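Local coordinates for protein cytochrome c' (Thermochromatium tepidum, PDB 3VRC) that binds heme c and probably takes part in electron transport in a thermophilic purple photosynthetic bacterium, at residues Val84-Leu87 / Ala88-Gly92; Tyr16-Met19 / Ala20-Met23. One frame throughout, in Å; residues are numbered along the deposited sequence.

Interaction 1 (Val84-Leu87 / Ala88-Gly92); sequences VGKL and ARDLG. With HEC (heme c), chain L.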
ATOM      1  N   VAL B  84     -15.308   4.178 -14.190  1.00 17.37           N
ATOM      2  CA  VAL B  84     -14.112   4.076 -13.380  0.80 16.02           C
ATOM      3  C   VAL B  84     -14.269   3.039 -12.278  1.00 15.46           C
ATOM      4  O   VAL B  84     -13.398   2.235 -12.032  1.00 14.65           O
ATOM      5  CB  VAL B  84     -13.772   5.470 -12.724  0.80 17.97           C
ATOM      6  CG1 VAL B  84     -12.538   5.367 -11.859  0.80 17.60           C
ATOM      7  CG2 VAL B  84     -13.562   6.552 -13.781  0.80 18.02           C
ATOM      8  N   GLY B  85     -15.426   3.054 -11.618  1.00 15.79           N
ATOM      9  CA  GLY B  85     -15.735   2.113 -10.572  1.00 15.57           C
ATOM     10  C   GLY B  85     -15.699   0.672 -11.081  1.00 15.03           C
ATOM     11  O   GLY B  85     -15.197  -0.251 -10.421  1.00 15.86           O
ATOM     12  N   LYS B  86     -16.249   0.460 -12.272  1.00 15.10           N
ATOM     13  CA  LYS B  86     -16.247  -0.867 -12.870  1.00 17.01           C
ATOM     14  C   LYS B  86     -14.800  -1.308 -13.150  1.00 13.66           C
ATOM     15  O   LYS B  86     -14.416  -2.477 -12.873  1.00 14.87           O
ATOM     16  CB  LYS B  86     -17.053  -0.862 -14.175  1.00 19.03           C
ATOM     17  CG  LYS B  86     -17.235  -2.243 -14.791  1.00 22.73           C
ATOM     18  CD  LYS B  86     -16.182  -2.590 -15.840  1.00 23.17           C
ATOM     19  CE  LYS B  86     -16.360  -4.033 -16.337  1.00 24.41           C
ATOM     20  NZ  LYS B  86     -15.325  -4.367 -17.369  1.00 23.58           N
ATOM     21  N   LEU B  87     -13.977  -0.412 -13.694  1.00 12.99           N
ATOM     22  CA  LEU B  87     -12.573  -0.742 -13.961  1.00 12.58           C
ATOM     23  C   LEU B  87     -11.817  -1.027 -12.659  1.00 12.64           C
ATOM     24  O   LEU B  87     -10.924  -1.906 -12.642  1.00 11.48           O
ATOM     25  CB  LEU B  87     -11.893   0.349 -14.753  1.00 12.24           C
ATOM     26  CG  LEU B  87     -12.474   0.604 -16.172  1.00 13.78           C
ATOM     27  CD1 LEU B  87     -11.619   1.576 -16.910  1.00 15.23           C
ATOM     28  CD2 LEU B  87     -12.722  -0.663 -16.965  1.00 16.22           C
ATOM     29  N   ALA B  88     -12.176  -0.332 -11.580  1.00 12.29           N
ATOM     30  CA  ALA B  88     -11.573  -0.603 -10.287  1.00 12.01           C
ATOM     31  C   ALA B  88     -11.990  -1.971  -9.797  1.00 11.95           C
ATOM     32  O   ALA B  88     -11.177  -2.725  -9.224  1.00 12.36           O
ATOM     33  CB  ALA B  88     -11.927   0.494  -9.297  1.00 13.21           C
ATOM     34  N   ARG B  89     -13.261  -2.334 -10.000  1.00 13.32           N
ATOM     35  CA  ARG B  89     -13.690  -3.682  -9.594  1.00 14.29           C
ATOM     36  C   ARG B  89     -13.016  -4.762 -10.397  1.00 12.88           C
ATOM     37  O   ARG B  89     -12.655  -5.804  -9.814  1.00 13.35           O
ATOM     38  CB  ARG B  89     -15.207  -3.779  -9.704  1.00 16.49           C
ATOM     39  CG  ARG B  89     -15.957  -3.064  -8.585  1.00 22.70           C
ATOM     40  CD  ARG B  89     -17.472  -3.326  -8.536  1.00 29.54           C
ATOM     41  NE  ARG B  89     -18.148  -3.108  -9.821  1.00 30.81           N
ATOM     42  CZ  ARG B  89     -18.647  -1.940 -10.248  1.00 28.15           C
ATOM     43  NH1 ARG B  89     -18.531  -0.817  -9.529  1.00 27.71           N
ATOM     44  NH2 ARG B  89     -19.227  -1.894 -11.434  1.00 28.77           N
ATOM     45  N   ASP B  90     -12.765  -4.526 -11.702  1.00 13.50           N
ATOM     46  CA  ASP B  90     -12.036  -5.492 -12.464  1.00 13.30           C
ATOM     47  C   ASP B  90     -10.636  -5.675 -11.889  1.00 11.32           C
ATOM     48  O   ASP B  90     -10.158  -6.816 -11.801  1.00 12.32           O
ATOM     49  CB  ASP B  90     -11.843  -5.036 -13.918  1.00 14.08           C
ATOM     50  CG  ASP B  90     -13.110  -5.091 -14.799  1.00 15.25           C
ATOM     51  OD1 ASP B  90     -14.132  -5.630 -14.377  1.00 17.75           O
ATOM     52  OD2 ASP B  90     -12.970  -4.505 -15.940  1.00 17.87           O
ATOM     53  N   LEU B  91      -9.979  -4.592 -11.478  1.00 11.13           N
ATOM     54  CA  LEU B  91      -8.688  -4.733 -10.813  1.00 10.37           C
ATOM     55  C   LEU B  91      -8.823  -5.503  -9.511  1.00  9.91           C
ATOM     56  O   LEU B  91      -7.975  -6.381  -9.252  1.00 10.82           O
ATOM     57  CB  LEU B  91      -8.034  -3.379 -10.540  1.00 10.67           C
ATOM     58  CG  LEU B  91      -6.668  -3.504  -9.873  1.00 10.29           C
ATOM     59  CD1 LEU B  91      -5.653  -4.043 -10.837  1.00 12.91           C
ATOM     60  CD2 LEU B  91      -6.210  -2.159  -9.288  1.00 11.15           C
ATOM     61  N   GLY B  92      -9.822  -5.215  -8.685  1.00 10.74           N
ATOM     62  CA  GLY B  92      -9.928  -5.902  -7.418  1.00 11.46           C
ATOM     63  C   GLY B  92     -10.004  -7.411  -7.597  1.00 11.30           C
ATOM     64  O   GLY B  92      -9.368  -8.185  -6.882  1.00 11.73           O
TER
HETATM   65 FE   HEC L 201      -3.110   3.658 -11.558  1.00  8.98          FE
HETATM   66  CHA HEC L 201      -1.842   6.846 -11.126  1.00  9.61           C
HETATM   67  CHB HEC L 201       0.016   2.322 -11.062  1.00  9.82           C
HETATM   68  CHC HEC L 201      -4.453   0.532 -11.424  1.00  9.30           C
HETATM   69  CHD HEC L 201      -6.201   5.004 -12.038  1.00 10.58           C
HETATM   70  NA  HEC L 201      -1.220   4.449 -11.233  1.00  9.68           N
HETATM   71  C1A HEC L 201      -0.906   5.763 -11.079  1.00  9.15           C
HETATM   72  C2A HEC L 201       0.499   5.923 -10.978  1.00 10.39           C
HETATM   73  C3A HEC L 201       1.069   4.620 -10.979  1.00 10.16           C
HETATM   74  C4A HEC L 201      -0.077   3.751 -11.085  1.00  9.35           C
HETATM   75  CMA HEC L 201       2.478   4.209 -10.808  1.00 11.83           C
HETATM   76  CAA HEC L 201       1.231   7.228 -10.974  1.00 14.27           C
HETATM   77  CBA HEC L 201       2.083   7.467  -9.822  1.00 14.42           C
HETATM   78  CGA HEC L 201       1.196   7.470  -8.627  1.00 10.75           C
HETATM   79  O1A HEC L 201       1.678   6.883  -7.593  1.00 13.77           O
HETATM   80  O2A HEC L 201       0.105   8.049  -8.564  1.00 13.32           O
HETATM   81  NB  HEC L 201      -2.354   1.785 -11.237  1.00  8.97           N
HETATM   82  C1B HEC L 201      -1.084   1.434 -11.088  1.00  9.08           C
HETATM   83  C2B HEC L 201      -0.892   0.000 -11.073  1.00  9.12           C
HETATM   84  C3B HEC L 201      -2.197  -0.495 -11.136  1.00  9.09           C
HETATM   85  C4B HEC L 201      -3.086   0.640 -11.236  1.00  8.70           C
HETATM   86  CMB HEC L 201       0.367  -0.744 -10.961  1.00 10.60           C
HETATM   87  CAB HEC L 201      -2.698  -1.927 -11.192  1.00  9.73           C
HETATM   88  CBB HEC L 201      -2.039  -2.913 -10.309  1.00 10.27           C
HETATM   89  NC  HEC L 201      -4.999   2.900 -11.701  1.00  9.80           N
HETATM   90  C1C HEC L 201      -5.368   1.580 -11.655  1.00  9.47           C
HETATM   91  C2C HEC L 201      -6.793   1.396 -11.921  1.00  9.59           C
HETATM   92  C3C HEC L 201      -7.274   2.714 -12.075  1.00  9.72           C
HETATM   93  C4C HEC L 201      -6.128   3.597 -11.952  1.00  9.28           C
HETATM   94  CMC HEC L 201      -7.447   0.069 -12.012  1.00 11.00           C
HETATM   95  CAC HEC L 201      -8.671   3.180 -12.399  1.00 10.39           C
HETATM   96  CBC HEC L 201      -9.777   2.213 -12.099  1.00 11.89           C
HETATM   97  ND  HEC L 201      -3.865   5.522 -11.638  1.00  9.91           N
HETATM   98  C1D HEC L 201      -5.153   5.899 -11.820  1.00  9.71           C
HETATM   99  C2D HEC L 201      -5.344   7.316 -11.759  1.00 10.23           C
HETATM  100  C3D HEC L 201      -4.128   7.854 -11.427  1.00  9.54           C
HETATM  101  C4D HEC L 201      -3.226   6.695 -11.320  1.00  9.51           C
HETATM  102  CMD HEC L 201      -6.643   8.054 -12.007  1.00 11.32           C
HETATM  103  CAD HEC L 201      -3.746   9.272 -11.130  1.00 11.02           C
HETATM  104  CBD HEC L 201      -3.916   9.560  -9.613  1.00 10.90           C
HETATM  105  CGD HEC L 201      -3.679  11.021  -9.271  1.00 10.13           C
HETATM  106  O1D HEC L 201      -2.634  11.560  -9.742  1.00 10.83           O
HETATM  107  O2D HEC L 201      -4.535  11.607  -8.591  1.00 11.61           O
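K86 and D90, one helical turn apart, illustrate how a helix can tie two charges together on its outer side while its other side serves a cofactor. K86 leaves with CG anti to its backbone N (chi1 -174°), then bends sharply at chi2, and this kink carries the ammonium group along the helix to meet the carboxylate of D90. K86 NZ lies 2.8 Å from D90 OD2 and uses the syn lone pair of that oxygen, on the side facing OD1. The ammonium thus comes to OD2 from the side of OD1, without sharing itself equally between the two, and K86 CE rests against both oxygens. R89 takes another direction and crosses K86 at about a right angle. Its chain bends at chi3 and folds the guanidinium back over the preceding turn, so that K86 CA and G85 O sit against one face of the planar group, near its rim; R89 NH2 is 3.6 Å from K86 CB.

The other side of the helix is apolar. L91 straddles the rim of the heme, with CD1 3.7 Å from heme CAB and CD2 3.7 Å from heme CMC, one branch on the thioether arm and the other on the neighbouring methyl. The methyl CBC of the second arm reaches the backbone itself, 3.5 Å from A88 N, and L87 CB touches it as well. Beneath all this runs the regular i to i+4 bonding, for example R89 N to G85 O at 2.9 Å. L87 also packs on C124 and Y128, and L91 on V117, all of helix 107-128. Charged outside and leucine-lined inside, this is an amphipathic helix of the four-helix bundle of cytochrome c', lining the thioether edge of its heme pocket.

Interaction 2 (Tyr16-Met19 / Ala20-Met23); sequences YAFM and AWNM. With HEC (heme c), chain L.
F18 and W21 both hold CG anti to the backbone N (chi1 -152° and 177°), which sends the two rings out side by side in the same direction. The rings meet obliquely, planes at 58° and centroids 5.3 Å apart, with W21 CE3 over one face of F18 and F18 CZ 3.5 Å from W21 CZ3. N22 turns its amide back along the helix, and its ND2 donates to F18 O at 2.9 Å. The same oxygen takes N22 N at 3.2 Å from the opposite face of its plane, so two donors of one residue grip one carbonyl. F18 and N22 also pack on V45 of helix 36-50 and on S52 of the second subunit.

Helix 5-31 is at once a member of the four-helix bundle, part of the subunit interface and a wall of the heme pocket. Y16 lies almost flat above the porphyrin, its ring centred over heme ND. Y16 CD1 stands 3.3 Å from heme FE, as in other cytochromes c', whose sixth coordination position is typically covered by a bulky side chain. Y16 OH is hydrogen-bonded to Y58 OH. Replacing Y16 with an alanine would probably uncover this face of the iron and cost the Y58 hydroxyl this hydrogen bond. Farther along, A20 CB meets heme CMA at 3.8 Å, and M19 CE touches the pyrrole at C3B and C4B.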
ATOM      1  N   TYR B  16      -1.332   3.761  -5.489  1.00  8.85           N
ATOM      2  CA  TYR B  16      -0.880   3.328  -6.812  1.00  8.85           C
ATOM      3  C   TYR B  16       0.612   3.115  -6.858  1.00  8.81           C
ATOM      4  O   TYR B  16       1.093   2.145  -7.441  1.00  9.06           O
ATOM      5  CB  TYR B  16      -1.306   4.378  -7.887  1.00 10.21           C
ATOM      6  CG  TYR B  16      -2.757   4.524  -8.059  1.00  9.29           C
ATOM      7  CD1 TYR B  16      -3.593   3.429  -8.330  1.00  9.97           C
ATOM      8  CD2 TYR B  16      -3.344   5.799  -7.993  1.00  9.97           C
ATOM      9  CE1 TYR B  16      -4.973   3.577  -8.469  1.00 10.44           C
ATOM     10  CE2 TYR B  16      -4.717   5.948  -8.129  1.00 10.27           C
ATOM     11  CZ  TYR B  16      -5.532   4.854  -8.328  1.00 10.25           C
ATOM     12  OH  TYR B  16      -6.908   5.019  -8.396  1.00 11.17           O
ATOM     13  N   ALA B  17       1.414   4.018  -6.267  1.00  8.62           N
ATOM     14  CA  ALA B  17       2.858   3.887  -6.293  1.00  9.27           C
ATOM     15  C   ALA B  17       3.273   2.597  -5.585  1.00  8.86           C
ATOM     16  O   ALA B  17       4.178   1.904  -6.034  1.00  8.87           O
ATOM     17  CB  ALA B  17       3.491   5.058  -5.598  1.00 10.81           C
ATOM     18  N   PHE B  18       2.604   2.272  -4.463  1.00  8.41           N
ATOM     19  CA  PHE B  18       3.030   1.108  -3.741  1.00  8.66           C
ATOM     20  C   PHE B  18       2.628  -0.166  -4.464  1.00  8.91           C
ATOM     21  O   PHE B  18       3.383  -1.157  -4.459  1.00  9.03           O
ATOM     22  CB  PHE B  18       2.488   1.165  -2.278  1.00  9.60           C
ATOM     23  CG  PHE B  18       3.395   0.424  -1.351  1.00  8.65           C
ATOM     24  CD1 PHE B  18       4.613   0.955  -0.980  1.00  9.12           C
ATOM     25  CD2 PHE B  18       3.076  -0.846  -0.846  1.00  8.09           C
ATOM     26  CE1 PHE B  18       5.496   0.305  -0.139  1.00  9.54           C
ATOM     27  CE2 PHE B  18       3.949  -1.503  -0.014  1.00  8.59           C
ATOM     28  CZ  PHE B  18       5.162  -0.947   0.334  1.00  8.95           C
ATOM     29  N   MET B  19       1.463  -0.154  -5.120  1.00  8.74           N
ATOM     30  CA  MET B  19       1.100  -1.300  -6.004  1.00  9.63           C
ATOM     31  C   MET B  19       2.139  -1.444  -7.079  1.00  8.74           C
ATOM     32  O   MET B  19       2.523  -2.586  -7.379  1.00  9.82           O
ATOM     33  CB  MET B  19      -0.258  -1.129  -6.621  1.00 10.62           C
ATOM     34  CG  MET B  19      -1.408  -1.389  -5.676  1.00 11.19           C
ATOM     35  SD  MET B  19      -2.991  -1.702  -6.526  1.00 10.22           S
ATOM     36  CE  MET B  19      -3.308  -0.086  -7.243  1.00 10.78           C
ATOM     37  N   ALA B  20       2.521  -0.362  -7.728  1.00  9.10           N
ATOM     38  CA  ALA B  20       3.459  -0.461  -8.827  1.00  9.52           C
ATOM     39  C   ALA B  20       4.788  -1.073  -8.422  1.00  9.48           C
ATOM     40  O   ALA B  20       5.335  -1.891  -9.131  1.00  9.53           O
ATOM     41  CB  ALA B  20       3.652   0.898  -9.458  1.00 10.65           C
ATOM     42  N   TRP B  21       5.270  -0.701  -7.221  1.00  9.11           N
ATOM     43  CA  TRP B  21       6.539  -1.278  -6.759  1.00  8.98           C
ATOM     44  C   TRP B  21       6.394  -2.800  -6.621  1.00  8.72           C
ATOM     45  O   TRP B  21       7.291  -3.550  -7.043  1.00  9.43           O
ATOM     46  CB  TRP B  21       6.877  -0.659  -5.403  1.00  9.34           C
ATOM     47  CG  TRP B  21       8.126  -1.239  -4.823  1.00  9.49           C
ATOM     48  CD1 TRP B  21       9.329  -1.396  -5.406  1.00 10.12           C
ATOM     49  CD2 TRP B  21       8.285  -1.781  -3.499  1.00  9.93           C
ATOM     50  NE1 TRP B  21      10.227  -2.023  -4.574  1.00 11.23           N
ATOM     51  CE2 TRP B  21       9.616  -2.249  -3.395  1.00 10.42           C
ATOM     52  CE3 TRP B  21       7.432  -1.897  -2.392  1.00 10.77           C
ATOM     53  CZ2 TRP B  21      10.102  -2.839  -2.219  1.00 11.53           C
ATOM     54  CZ3 TRP B  21       7.904  -2.506  -1.238  1.00 12.19           C
ATOM     55  CH2 TRP B  21       9.225  -2.959  -1.170  1.00 11.95           C
ATOM     56  N   ASN B  22       5.301  -3.232  -6.050  1.00  8.31           N
ATOM     57  CA  ASN B  22       5.085  -4.682  -5.867  1.00  8.48           C
ATOM     58  C   ASN B  22       4.839  -5.411  -7.196  1.00  8.50           C
ATOM     59  O   ASN B  22       5.342  -6.521  -7.374  1.00  9.11           O
ATOM     60  CB  ASN B  22       4.007  -4.877  -4.822  1.00  9.11           C
ATOM     61  CG  ASN B  22       4.596  -4.613  -3.436  1.00  8.64           C
ATOM     62  OD1 ASN B  22       5.303  -5.472  -2.905  1.00  9.80           O
ATOM     63  ND2 ASN B  22       4.403  -3.412  -2.897  1.00  9.96           N
ATOM     64  N   MET B  23       4.126  -4.791  -8.139  1.00  8.82           N
ATOM     65  CA  MET B  23       4.014  -5.362  -9.481  1.00  9.50           C
ATOM     66  C   MET B  23       5.378  -5.563 -10.083  1.00  9.18           C
ATOM     67  O   MET B  23       5.618  -6.615 -10.705  1.00 10.07           O
ATOM     68  CB  MET B  23       3.162  -4.475 -10.379  1.00  9.66           C
ATOM     69  CG  MET B  23       1.696  -4.429 -10.008  1.00 10.18           C
ATOM     70  SD  MET B  23       0.780  -5.924 -10.389  1.00 10.73           S
ATOM     71  CE  MET B  23       0.600  -5.776 -12.162  1.00 12.10           C
TER
HETATM   72 FE   HEC L 201      -3.110   3.658 -11.558  1.00  8.98          FE
HETATM   73  CHA HEC L 201      -1.842   6.846 -11.126  1.00  9.61           C
HETATM   74  CHB HEC L 201       0.016   2.322 -11.062  1.00  9.82           C
HETATM   75  CHC HEC L 201      -4.453   0.532 -11.424  1.00  9.30           C
HETATM   76  CHD HEC L 201      -6.201   5.004 -12.038  1.00 10.58           C
HETATM   77  NA  HEC L 201      -1.220   4.449 -11.233  1.00  9.68           N
HETATM   78  C1A HEC L 201      -0.906   5.763 -11.079  1.00  9.15           C
HETATM   79  C2A HEC L 201       0.499   5.923 -10.978  1.00 10.39           C
HETATM   80  C3A HEC L 201       1.069   4.620 -10.979  1.00 10.16           C
HETATM   81  C4A HEC L 201      -0.077   3.751 -11.085  1.00  9.35           C
HETATM   82  CMA HEC L 201       2.478   4.209 -10.808  1.00 11.83           C
HETATM   83  CAA HEC L 201       1.231   7.228 -10.974  1.00 14.27           C
HETATM   84  CBA HEC L 201       2.083   7.467  -9.822  1.00 14.42           C
HETATM   85  CGA HEC L 201       1.196   7.470  -8.627  1.00 10.75           C
HETATM   86  O1A HEC L 201       1.678   6.883  -7.593  1.00 13.77           O
HETATM   87  O2A HEC L 201       0.105   8.049  -8.564  1.00 13.32           O
HETATM   88  NB  HEC L 201      -2.354   1.785 -11.237  1.00  8.97           N
HETATM   89  C1B HEC L 201      -1.084   1.434 -11.088  1.00  9.08           C
HETATM   90  C2B HEC L 201      -0.892   0.000 -11.073  1.00  9.12           C
HETATM   91  C3B HEC L 201      -2.197  -0.495 -11.136  1.00  9.09           C
HETATM   92  C4B HEC L 201      -3.086   0.640 -11.236  1.00  8.70           C
HETATM   93  CMB HEC L 201       0.367  -0.744 -10.961  1.00 10.60           C
HETATM   94  CAB HEC L 201      -2.698  -1.927 -11.192  1.00  9.73           C
HETATM   95  CBB HEC L 201      -2.039  -2.913 -10.309  1.00 10.27           C
HETATM   96  NC  HEC L 201      -4.999   2.900 -11.701  1.00  9.80           N
HETATM   97  C1C HEC L 201      -5.368   1.580 -11.655  1.00  9.47           C
HETATM   98  C2C HEC L 201      -6.793   1.396 -11.921  1.00  9.59           C
HETATM   99  C3C HEC L 201      -7.274   2.714 -12.075  1.00  9.72           C
HETATM  100  C4C HEC L 201      -6.128   3.597 -11.952  1.00  9.28           C
HETATM  101  CMC HEC L 201      -7.447   0.069 -12.012  1.00 11.00           C
HETATM  102  CAC HEC L 201      -8.671   3.180 -12.399  1.00 10.39           C
HETATM  103  CBC HEC L 201      -9.777   2.213 -12.099  1.00 11.89           C
HETATM  104  ND  HEC L 201      -3.865   5.522 -11.638  1.00  9.91           N
HETATM  105  C1D HEC L 201      -5.153   5.899 -11.820  1.00  9.71           C
HETATM  106  C2D HEC L 201      -5.344   7.316 -11.759  1.00 10.23           C
HETATM  107  C3D HEC L 201      -4.128   7.854 -11.427  1.00  9.54           C
HETATM  108  C4D HEC L 201      -3.226   6.695 -11.320  1.00  9.51           C
HETATM  109  CMD HEC L 201      -6.643   8.054 -12.007  1.00 11.32           C
HETATM  110  CAD HEC L 201      -3.746   9.272 -11.130  1.00 11.02           C
HETATM  111  CBD HEC L 201      -3.916   9.560  -9.613  1.00 10.90           C
HETATM  112  CGD HEC L 201      -3.679  11.021  -9.271  1.00 10.13           C
HETATM  113  O1D HEC L 201      -2.634  11.560  -9.742  1.00 10.83           O
HETATM  114  O2D HEC L 201      -4.535  11.607  -8.591  1.00 11.61           O

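Overall arrangement
Interactions 1 and 2 share one heme and approach it from two directions. Interaction 1, on helix 81-103, borders the edge of the heme that carries the thioether arms, whereas interaction 2, on helix 5-31, lays Y16 over one face; H125 ligates the iron. Their centres are about 17 Å apart, yet the two helices meet over the rim of the porphyrin, where L91 CD2 packs on M19 CE at 4.1 Å. Heme CBB gathers residues of both: L91 CD1 is 3.8 Å from it, and M23 SD 4.1 Å. Helix 107-128, with C121 and C124, probably the covalent attachment points, packs against both interactions.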